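Local coordinates for Glyoxalase/bleomycin resistance protein/dioxygenase (Nostoc punctiforme PCC 73102, PDB 3KOL) that binds cobalt in this crystal as a dimeric member of the glyoxalase/dioxygenase superfamily, and may act as a dioxygenase or a lactoylglutathione lyase, at residues 32-37 against 43-48; 64-69 against 74-79; 135-140 against 145-150. All blocks are in the same frame, centred on the assembly; numbering follows the deposited sequence.

The three contacts follow one another along the chain, each closing before the next opens. Contacts 1 and 2 share the sheet of strands 17-27, 74-79, 64-68 and 44-45; their centres lie about 7 Å apart. Strand 44-45 borders strand 64-68 there, and helix 30-40 packs on that sheet. Contact 3 belongs to the second sheet, with its centre about 17 Å from that of contact 1 and about 18 Å from that of contact 2. Contacts 2 and 3 do not touch. Helix 30-40 bridges the halves: Tyr37 OH reaches Asp140 OD2 at 2.7 Å. Both hairpins also meet the second subunit, and one cobalt site takes ligands from both chains, as in dimeric glyoxalase I.

Contact 1: 32-37 against 43-48; sequences ASRYFY and LHELTD. With CO (cobalt (II) ion), chain B.
Glu45 OE2 takes two bonds from Arg34, one from NE at 3.1 Å and a weak one from NH2. Arg34 NH2 also donates to Glu45 OE1 at 2.8 Å, using the syn lone pair of that oxygen. This is a side-on salt bridge. The carboxylate sits at the NE/NH2 edge of the guanidinium, with the two planes 23° apart. Glu45 reaches across because its chain runs extended from the strand, with CG anti to the backbone N (chi1 177°). Arg34 bends at chi3 (66°) to present its NE edge.

Nearer the turn, the backbone takes over. Leu43 N donates to Tyr37 O at 3.1 Å. The side chain of Leu43 lies against the same carbonyl, with CB 3.4 Å from Tyr37 O. Its CD1 meets Tyr37 CD1 obliquely. The Tyr37 ring leads on into the core, where its hydroxyl bonds to Asp140.

His44 points away from the helix. Its NE2 binds a cobalt ion at 2.1 Å, together with two waters. Leu43 also packs on Leu17 of the second subunit. The contact closes the connection from helix 30-40 to strand 44-45, at the edge of one of the two four-stranded mixed sheets expected of a vicinal oxygen chelate fold.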
loop_
_atom_site.group_PDB
_atom_site.type_symbol
_atom_site.label_atom_id
_atom_site.label_comp_id
_atom_site.label_asym_id
_atom_site.label_seq_id
_atom_site.Cartn_x
_atom_site.Cartn_y
_atom_site.Cartn_z
ATOM N N ALA A 32 -7.077 -16.092 9.201
ATOM C CA ALA A 32 -7.804 -14.969 9.786
ATOM C C ALA A 32 -7.750 -13.801 8.801
ATOM O O ALA A 32 -8.721 -13.057 8.648
ATOM C CB ALA A 32 -7.178 -14.563 11.118
ATOM N N SER A 33 -6.615 -13.653 8.126
ATOM C CA SER A 33 -6.449 -12.578 7.153
ATOM C C SER A 33 -7.194 -12.860 5.850
ATOM O O SER A 33 -7.749 -11.940 5.247
ATOM C CB SER A 33 -4.961 -12.328 6.892
ATOM O OG SER A 33 -4.333 -11.859 8.081
ATOM N N ARG A 34 -7.210 -14.117 5.404
ATOM C CA ARG A 34 -7.951 -14.457 4.187
ATOM C C ARG A 34 -9.430 -14.205 4.479
ATOM O O ARG A 34 -10.182 -13.764 3.614
ATOM C CB ARG A 34 -7.781 -15.935 3.807
ATOM C CG ARG A 34 -6.405 -16.326 3.299
ATOM C CD ARG A 34 -6.387 -17.792 2.830
ATOM N NE ARG A 34 -7.235 -18.019 1.656
ATOM C CZ ARG A 34 -8.387 -18.687 1.674
ATOM N NH1 ARG A 34 -8.842 -19.206 2.808
ATOM N NH2 ARG A 34 -9.083 -18.846 0.556
ATOM N N TYR A 35 -9.846 -14.488 5.708
ATOM C CA TYR A 35 -11.242 -14.278 6.078
ATOM C C TYR A 35 -11.579 -12.786 6.057
ATOM O O TYR A 35 -12.605 -12.367 5.519
ATOM C CB TYR A 35 -11.512 -14.836 7.474
ATOM C CG TYR A 35 -12.986 -14.996 7.765
ATOM C CD1 TYR A 35 -13.706 -16.069 7.243
ATOM C CD2 TYR A 35 -13.671 -14.055 8.535
ATOM C CE1 TYR A 35 -15.075 -16.204 7.483
ATOM C CE2 TYR A 35 -15.039 -14.178 8.778
ATOM C CZ TYR A 35 -15.732 -15.255 8.249
ATOM O OH TYR A 35 -17.080 -15.381 8.491
ATOM N N PHE A 36 -10.699 -11.990 6.651
ATOM C CA PHE A 36 -10.873 -10.539 6.724
ATOM C C PHE A 36 -10.932 -9.897 5.335
ATOM O O PHE A 36 -11.921 -9.264 4.977
ATOM C CB PHE A 36 -9.707 -9.936 7.514
ATOM C CG PHE A 36 -9.813 -8.449 7.738
ATOM C CD1 PHE A 36 -10.616 -7.938 8.755
ATOM C CD2 PHE A 36 -9.075 -7.564 6.958
ATOM C CE1 PHE A 36 -10.675 -6.565 8.995
ATOM C CE2 PHE A 36 -9.127 -6.188 7.186
ATOM C CZ PHE A 36 -9.926 -5.687 8.206
ATOM N N TYR A 37 -9.865 -10.056 4.552
ATOM C CA TYR A 37 -9.801 -9.448 3.226
ATOM C C TYR A 37 -10.679 -10.083 2.156
ATOM O O TYR A 37 -11.306 -9.375 1.374
ATOM C CB TYR A 37 -8.345 -9.418 2.742
ATOM C CG TYR A 37 -7.487 -8.450 3.532
ATOM C CD1 TYR A 37 -7.647 -7.074 3.387
ATOM C CD2 TYR A 37 -6.548 -8.910 4.452
ATOM C CE1 TYR A 37 -6.894 -6.172 4.140
ATOM C CE2 TYR A 37 -5.788 -8.019 5.218
ATOM C CZ TYR A 37 -5.967 -6.652 5.054
ATOM O OH TYR A 37 -5.221 -5.773 5.811
ATOM N N LEU A 43 -12.758 -8.969 -1.284
ATOM C CA LEU A 43 -11.759 -8.911 -2.354
ATOM C C LEU A 43 -11.644 -10.277 -3.031
ATOM O O LEU A 43 -11.584 -11.316 -2.367
ATOM C CB LEU A 43 -10.394 -8.473 -1.812
ATOM C CG LEU A 43 -10.360 -7.057 -1.222
ATOM C CD1 LEU A 43 -8.983 -6.775 -0.626
ATOM C CD2 LEU A 43 -10.684 -6.037 -2.313
ATOM N N HIS A 44 -11.628 -10.274 -4.360
ATOM C CA HIS A 44 -11.538 -11.520 -5.112
ATOM C C HIS A 44 -10.149 -12.138 -4.985
ATOM O O HIS A 44 -9.135 -11.449 -5.091
ATOM C CB HIS A 44 -11.865 -11.281 -6.585
ATOM C CG HIS A 44 -12.146 -12.541 -7.344
ATOM N ND1 HIS A 44 -13.186 -13.386 -7.019
ATOM C CD2 HIS A 44 -11.507 -13.118 -8.391
ATOM C CE1 HIS A 44 -13.174 -14.429 -7.830
ATOM N NE2 HIS A 44 -12.166 -14.291 -8.672
ATOM N N GLU A 45 -10.109 -13.445 -4.759
ATOM C CA GLU A 45 -8.842 -14.138 -4.594
ATOM C C GLU A 45 -8.333 -14.735 -5.904
ATOM O O GLU A 45 -9.117 -15.162 -6.747
ATOM C CB GLU A 45 -9.017 -15.240 -3.548
ATOM C CG GLU A 45 -7.795 -16.101 -3.306
ATOM C CD GLU A 45 -7.975 -17.009 -2.108
ATOM O OE1 GLU A 45 -9.078 -17.583 -1.959
ATOM O OE2 GLU A 45 -7.016 -17.150 -1.320
ATOM N N LEU A 46 -7.016 -14.737 -6.084
ATOM C CA LEU A 46 -6.424 -15.328 -7.278
ATOM C C LEU A 46 -6.157 -16.797 -6.972
ATOM O O LEU A 46 -5.689 -17.136 -5.885
ATOM C CB LEU A 46 -5.097 -14.647 -7.631
ATOM C CG LEU A 46 -5.117 -13.156 -7.965
ATOM C CD1 LEU A 46 -3.704 -12.685 -8.295
ATOM C CD2 LEU A 46 -6.039 -12.919 -9.144
ATOM N N THR A 47 -6.464 -17.674 -7.919
ATOM C CA THR A 47 -6.225 -19.094 -7.705
ATOM C C THR A 47 -4.778 -19.413 -8.067
ATOM O O THR A 47 -4.127 -18.643 -8.773
ATOM C CB THR A 47 -7.189 -19.953 -8.540
ATOM O OG1 THR A 47 -7.214 -19.474 -9.890
ATOM C CG2 THR A 47 -8.596 -19.888 -7.945
ATOM N N ASP A 48 -4.280 -20.545 -7.581
ATOM C CA ASP A 48 -2.896 -20.942 -7.823
ATOM C C ASP A 48 -2.446 -20.914 -9.279
ATOM O O ASP A 48 -1.268 -20.686 -9.561
ATOM C CB ASP A 48 -2.639 -22.332 -7.235
ATOM C CG ASP A 48 -3.583 -23.382 -7.786
ATOM O OD1 ASP A 48 -4.801 -23.294 -7.515
ATOM O OD2 ASP A 48 -3.106 -24.295 -8.494
HETATM CO CO CO B . -11.460 -15.706 -10.016
HETATM O O HOH W 1 -13.283 -16.089 -10.803
HETATM O O HOH W 2 -10.703 -16.983 -11.495
#

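Contact 2: 64-69 against 74-79; sequences VANFIT and ILDLFG
Phe67 and Leu77 form the apolar centre of this hairpin. Leu77 CD1 comes to the ring edge of Phe67, 3.6 Å from CE2 and near the ring plane. Phe67 and Leu77 are diagonal neighbours on this face, and their side chains cross at a slant. CG of Phe67 lies beside its own backbone N (chi1 -69°), and this carries the ring along the strand to Leu77. On the same face, Ala65 CB meets Leu77 CB, and Leu75 pairs with Phe67 through their CB atoms.

The backbone between them is regular antiparallel sheet. Ala65 and Leu77 form one hydrogen-bonded pair, and Phe67 and Leu75 the next. The shortest of the four bonds runs from Leu75 N to Phe67 O at 2.7 Å and is almost straight, at 173°. CA-H...O contacts add to them, such as Val64 CA to Leu77 O at 3.3 Å.

The other face carries the non-hydrogen-bonded pairs. Ile68 CG2 touches Ile74 CG1 at 3.7 Å at the turn end. Val64 CG2 packs at the same distance on Phe78 CD1, with the two side chains pointing the same way. Between these apolar pairs lie Asn66 and Asp76, side by side, with amide and carboxylate planes 37° apart. The side chain of Asp76 is about 5 Å from a bound cobalt ion.

Phe78 also makes an edge-to-face contact with Tyr98 of the second subunit. Helix 30-40 covers the Ala65, Phe67, Leu75 and Leu77 face through Met30, Arg34, Tyr37 and Ser33. Strand 17-27 flanks strand 74-79, and strand 44-45 flanks strand 64-68.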
loop_
_atom_site.group_PDB
_atom_site.type_symbol
_atom_site.label_atom_id
_atom_site.label_comp_id
_atom_site.label_asym_id
_atom_site.label_seq_id
_atom_site.Cartn_x
_atom_site.Cartn_y
_atom_site.Cartn_z
ATOM N N VAL A 64 1.180 -18.160 0.946
ATOM C CA VAL A 64 0.929 -16.858 0.355
ATOM C C VAL A 64 -0.473 -16.835 -0.238
ATOM O O VAL A 64 -0.961 -17.850 -0.737
ATOM C CB VAL A 64 1.947 -16.557 -0.768
ATOM C CG1 VAL A 64 1.613 -15.232 -1.441
ATOM C CG2 VAL A 64 3.352 -16.514 -0.192
ATOM N N ALA A 65 -1.119 -15.674 -0.172
ATOM C CA ALA A 65 -2.452 -15.501 -0.729
ATOM C C ALA A 65 -2.451 -14.187 -1.504
ATOM O O ALA A 65 -1.800 -13.225 -1.100
ATOM C CB ALA A 65 -3.495 -15.461 0.386
ATOM N N ASN A 66 -3.166 -14.159 -2.623
ATOM C CA ASN A 66 -3.246 -12.971 -3.462
ATOM C C ASN A 66 -4.707 -12.595 -3.672
ATOM O O ASN A 66 -5.516 -13.432 -4.071
ATOM C CB ASN A 66 -2.613 -13.241 -4.835
ATOM C CG ASN A 66 -1.091 -13.178 -4.820
ATOM O OD1 ASN A 66 -0.444 -13.529 -3.839
ATOM N ND2 ASN A 66 -0.513 -12.746 -5.936
ATOM N N PHE A 67 -5.037 -11.339 -3.399
ATOM C CA PHE A 67 -6.389 -10.822 -3.588
ATOM C C PHE A 67 -6.256 -9.648 -4.534
ATOM O O PHE A 67 -5.185 -9.046 -4.631
ATOM C CB PHE A 67 -6.988 -10.371 -2.254
ATOM C CG PHE A 67 -7.288 -11.506 -1.321
ATOM C CD1 PHE A 67 -8.476 -12.218 -1.432
ATOM C CD2 PHE A 67 -6.353 -11.906 -0.371
ATOM C CE1 PHE A 67 -8.729 -13.317 -0.611
ATOM C CE2 PHE A 67 -6.594 -13.000 0.450
ATOM C CZ PHE A 67 -7.786 -13.708 0.329
ATOM N N ILE A 68 -7.327 -9.328 -5.248
ATOM C CA ILE A 68 -7.278 -8.219 -6.193
ATOM C C ILE A 68 -8.524 -7.352 -6.175
ATOM O O ILE A 68 -9.608 -7.806 -5.808
ATOM C CB ILE A 68 -7.137 -8.721 -7.631
ATOM C CG1 ILE A 68 -8.361 -9.565 -8.000
ATOM C CG2 ILE A 68 -5.870 -9.529 -7.778
ATOM C CD1 ILE A 68 -8.582 -9.722 -9.479
ATOM N N THR A 69 -8.360 -6.090 -6.558
ATOM C CA THR A 69 -9.495 -5.194 -6.662
ATOM C C THR A 69 -9.898 -5.358 -8.128
ATOM O O THR A 69 -9.097 -5.815 -8.950
ATOM C CB THR A 69 -9.109 -3.729 -6.349
ATOM O OG1 THR A 69 -7.911 -3.383 -7.050
ATOM C CG2 THR A 69 -8.876 -3.547 -4.847
ATOM N N ILE A 74 -3.147 -5.694 -6.773
ATOM C CA ILE A 74 -3.015 -6.892 -5.962
ATOM C C ILE A 74 -2.616 -6.644 -4.518
ATOM O O ILE A 74 -1.793 -5.776 -4.223
ATOM C CB ILE A 74 -1.972 -7.856 -6.572
ATOM C CG1 ILE A 74 -2.406 -8.256 -7.982
ATOM C CG2 ILE A 74 -1.824 -9.096 -5.685
ATOM C CD1 ILE A 74 -1.332 -8.989 -8.781
ATOM N N LEU A 75 -3.211 -7.424 -3.622
ATOM C CA LEU A 75 -2.889 -7.371 -2.201
ATOM C C LEU A 75 -2.279 -8.739 -1.918
ATOM O O LEU A 75 -2.964 -9.759 -2.018
ATOM C CB LEU A 75 -4.152 -7.190 -1.347
ATOM C CG LEU A 75 -3.940 -7.275 0.170
ATOM C CD1 LEU A 75 -3.066 -6.115 0.626
ATOM C CD2 LEU A 75 -5.288 -7.239 0.896
ATOM N N ASP A 76 -0.989 -8.766 -1.607
ATOM C CA ASP A 76 -0.308 -10.022 -1.306
ATOM C C ASP A 76 -0.250 -10.215 0.193
ATOM O O ASP A 76 0.098 -9.292 0.927
ATOM C CB ASP A 76 1.141 -10.038 -1.821
ATOM C CG ASP A 76 1.240 -10.087 -3.329
ATOM O OD1 ASP A 76 0.356 -10.686 -3.976
ATOM O OD2 ASP A 76 2.233 -9.545 -3.866
ATOM N N LEU A 77 -0.592 -11.416 0.644
ATOM C CA LEU A 77 -0.527 -11.734 2.057
ATOM C C LEU A 77 0.542 -12.808 2.202
ATOM O O LEU A 77 0.470 -13.851 1.557
ATOM C CB LEU A 77 -1.871 -12.256 2.564
ATOM C CG LEU A 77 -3.075 -11.330 2.380
ATOM C CD1 LEU A 77 -4.300 -12.001 2.971
ATOM C CD2 LEU A 77 -2.825 -9.984 3.056
ATOM N N PHE A 78 1.544 -12.528 3.026
ATOM C CA PHE A 78 2.637 -13.456 3.265
ATOM C C PHE A 78 2.506 -14.012 4.671
ATOM O O PHE A 78 2.574 -13.269 5.643
ATOM C CB PHE A 78 3.979 -12.731 3.109
ATOM C CG PHE A 78 4.353 -12.455 1.681
ATOM C CD1 PHE A 78 5.013 -13.421 0.928
ATOM C CD2 PHE A 78 4.014 -11.249 1.075
ATOM C CE1 PHE A 78 5.328 -13.195 -0.407
ATOM C CE2 PHE A 78 4.326 -11.010 -0.267
ATOM C CZ PHE A 78 4.983 -11.985 -1.008
ATOM N N GLY A 79 2.306 -15.322 4.772
ATOM C CA GLY A 79 2.173 -15.947 6.076
ATOM C C GLY A 79 3.472 -15.905 6.855
ATOM O O GLY A 79 4.487 -16.449 6.419
#

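Contact 3: 135-140 against 145-150; sequences GVYFYD and MIEIRC. With CO (cobalt (II) ion), chain C.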
loop_
_atom_site.group_PDB
_atom_site.type_symbol
_atom_site.label_atom_id
_atom_site.label_comp_id
_atom_site.label_asym_id
_atom_site.label_seq_id
_atom_site.Cartn_x
_atom_site.Cartn_y
_atom_site.Cartn_z
ATOM N N GLY A 135 -15.643 8.374 5.254
ATOM C CA GLY A 135 -14.617 7.398 5.552
ATOM C C GLY A 135 -14.773 6.705 6.887
ATOM O O GLY A 135 -15.380 7.234 7.817
ATOM N N VAL A 136 -14.235 5.495 6.972
ATOM C CA VAL A 136 -14.273 4.717 8.200
ATOM C C VAL A 136 -12.955 3.950 8.267
ATOM O O VAL A 136 -12.480 3.427 7.254
ATOM C CB VAL A 136 -15.476 3.746 8.214
ATOM C CG1 VAL A 136 -15.350 2.730 7.093
ATOM C CG2 VAL A 136 -15.570 3.050 9.569
ATOM N N TYR A 137 -12.357 3.910 9.454
ATOM C CA TYR A 137 -11.074 3.243 9.665
ATOM C C TYR A 137 -11.187 2.110 10.673
ATOM O O TYR A 137 -11.894 2.222 11.674
ATOM C CB TYR A 137 -10.039 4.246 10.183
ATOM C CG TYR A 137 -9.872 5.469 9.321
ATOM C CD1 TYR A 137 -8.766 5.611 8.482
ATOM C CD2 TYR A 137 -10.823 6.490 9.342
ATOM C CE1 TYR A 137 -8.612 6.744 7.689
ATOM C CE2 TYR A 137 -10.678 7.623 8.552
ATOM C CZ TYR A 137 -9.572 7.747 7.732
ATOM O OH TYR A 137 -9.420 8.880 6.969
ATOM N N PHE A 138 -10.464 1.030 10.409
ATOM C CA PHE A 138 -10.473 -0.134 11.283
ATOM C C PHE A 138 -9.193 -0.929 11.056
ATOM O O PHE A 138 -8.577 -0.838 9.995
ATOM C CB PHE A 138 -11.709 -0.991 10.991
ATOM C CG PHE A 138 -11.915 -1.278 9.528
ATOM C CD1 PHE A 138 -11.478 -2.473 8.969
ATOM C CD2 PHE A 138 -12.531 -0.338 8.706
ATOM C CE1 PHE A 138 -11.650 -2.732 7.612
ATOM C CE2 PHE A 138 -12.707 -0.584 7.345
ATOM C CZ PHE A 138 -12.265 -1.786 6.797
ATOM N N TYR A 139 -8.791 -1.700 12.059
ATOM C CA TYR A 139 -7.575 -2.505 11.979
ATOM C C TYR A 139 -7.843 -3.916 11.471
ATOM O O TYR A 139 -8.913 -4.480 11.722
ATOM C CB TYR A 139 -6.928 -2.597 13.362
ATOM C CG TYR A 139 -6.503 -1.265 13.924
ATOM C CD1 TYR A 139 -5.464 -0.545 13.337
ATOM C CD2 TYR A 139 -7.143 -0.712 15.036
ATOM C CE1 TYR A 139 -5.070 0.688 13.839
ATOM C CE2 TYR A 139 -6.755 0.526 15.547
ATOM C CZ TYR A 139 -5.717 1.217 14.940
ATOM O OH TYR A 139 -5.317 2.441 15.418
ATOM N N ASP A 140 -6.869 -4.481 10.754
ATOM C CA ASP A 140 -6.992 -5.845 10.249
ATOM C C ASP A 140 -6.493 -6.754 11.373
ATOM O O ASP A 140 -6.061 -6.255 12.414
ATOM C CB ASP A 140 -6.197 -6.026 8.934
ATOM C CG ASP A 140 -4.692 -6.206 9.137
ATOM O OD1 ASP A 140 -4.172 -6.076 10.267
ATOM O OD2 ASP A 140 -4.013 -6.483 8.125
HETATM N N MSE A 145 -3.888 -0.687 9.838
HETATM C CA MSE A 145 -5.086 0.111 9.616
HETATM C C MSE A 145 -5.604 0.170 8.185
HETATM O O MSE A 145 -4.866 0.482 7.252
HETATM C CB MSE A 145 -4.872 1.536 10.127
HETATM C CG MSE A 145 -6.096 2.417 9.983
HETATM SE SE MSE A 145 -5.764 4.213 10.601
HETATM C CE MSE A 145 -6.338 3.981 12.438
ATOM N N ILE A 146 -6.893 -0.117 8.031
ATOM C CA ILE A 146 -7.552 -0.092 6.730
ATOM C C ILE A 146 -8.591 1.022 6.716
ATOM O O ILE A 146 -9.254 1.279 7.717
ATOM C CB ILE A 146 -8.280 -1.425 6.436
ATOM C CG1 ILE A 146 -7.276 -2.578 6.435
ATOM C CG2 ILE A 146 -9.010 -1.343 5.086
ATOM C CD1 ILE A 146 -6.190 -2.437 5.383
ATOM N N GLU A 147 -8.715 1.700 5.586
ATOM C CA GLU A 147 -9.702 2.756 5.455
ATOM C C GLU A 147 -10.603 2.426 4.284
ATOM O O GLU A 147 -10.142 1.935 3.262
ATOM C CB GLU A 147 -9.026 4.109 5.193
ATOM C CG GLU A 147 -9.988 5.227 4.762
ATOM C CD GLU A 147 -9.261 6.504 4.372
ATOM O OE1 GLU A 147 -8.042 6.580 4.618
ATOM O OE2 GLU A 147 -9.911 7.436 3.840
ATOM N N ILE A 148 -11.900 2.636 4.454
ATOM C CA ILE A 148 -12.833 2.450 3.352
ATOM C C ILE A 148 -13.396 3.851 3.181
ATOM O O ILE A 148 -13.844 4.457 4.149
ATOM C CB ILE A 148 -13.966 1.449 3.684
ATOM C CG1 ILE A 148 -13.400 0.023 3.703
ATOM C CG2 ILE A 148 -15.081 1.565 2.636
ATOM C CD1 ILE A 148 -14.445 -1.070 3.989
ATOM N N ARG A 149 -13.339 4.380 1.966
ATOM C CA ARG A 149 -13.834 5.725 1.720
ATOM C C ARG A 149 -14.562 5.835 0.396
ATOM O O ARG A 149 -14.428 4.973 -0.470
ATOM C CB ARG A 149 -12.668 6.720 1.776
ATOM C CG ARG A 149 -11.504 6.390 0.836
ATOM C CD ARG A 149 -11.816 6.805 -0.594
ATOM N NE ARG A 149 -11.874 8.260 -0.723
ATOM C CZ ARG A 149 -12.421 8.901 -1.752
ATOM N NH1 ARG A 149 -12.965 8.220 -2.752
ATOM N NH2 ARG A 149 -12.428 10.226 -1.780
ATOM N N CYS A 150 -15.353 6.893 0.250
ATOM C CA CYS A 150 -16.101 7.114 -0.983
ATOM C C CYS A 150 -16.155 8.602 -1.299
ATOM O O CYS A 150 -15.955 9.439 -0.422
ATOM C CB CYS A 150 -17.530 6.577 -0.849
ATOM S SG CYS A 150 -18.532 7.479 0.360
HETATM CO CO CO C . -6.511 8.015 4.266
HETATM O O HOH W 3 -6.860 8.984 6.021
HETATM O O HOH W 4 -8.073 9.494 3.712
HETATM O O HOH W 5 -5.161 9.759 4.151
#
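Tyr137 and Glu147 lie side by side on one face of the hairpin, pointing the same way. Glu147 CG sits over a face of the Tyr137 ring, 4.0 Å from its centroid, in a CH-pi contact. The carboxylate and ring planes are 42° apart. Glu147 OE1 approaches Tyr137 CE1 at 3.1 Å and binds the cobalt ion at 2.1 Å. The glutamate gets there on an extended chain, its CG turned opposite the backbone N (chi1 168°). Its second oxygen, OE2, accepts a hydrogen bond from a metal-bound water. Tyr137 OH bonds at 2.7 Å to another water of the metal, which lies in the ring plane. Tyr137 is thus a second-shell residue that helps to hold a first-shell water.

Met145, a selenomethionine, stands between Tyr137 and Tyr139. Its SE meets Tyr137 CD1 obliquely at 3.9 Å, a Met-aromatic contact. A bend at chi3 turns its CE the other way, to 3.5 Å from Tyr139 OH.

The opposite face is apolar. The Phe138 ring lies across Ile146, whose CB is over the ring face. Ile148 CD1 reaches the ring edge at 3.6 Å from Phe138 CZ. Val136 and Ile148 run side by side. Four backbone hydrogen bonds join the pairs Val136-Ile148 and Phe138-Ile146; the shortest is Ile146 N to Phe138 O at 2.7 Å. Helix 109-118 packs against Val136 and Phe138.

His99 of the same chain and His22 of the second subunit bind the cobalt together with Glu147. A site built by two subunits, with a glutamate and histidines from the sheet strands, is as in dimeric glyoxalase I enzymes of the vicinal oxygen chelate superfamily.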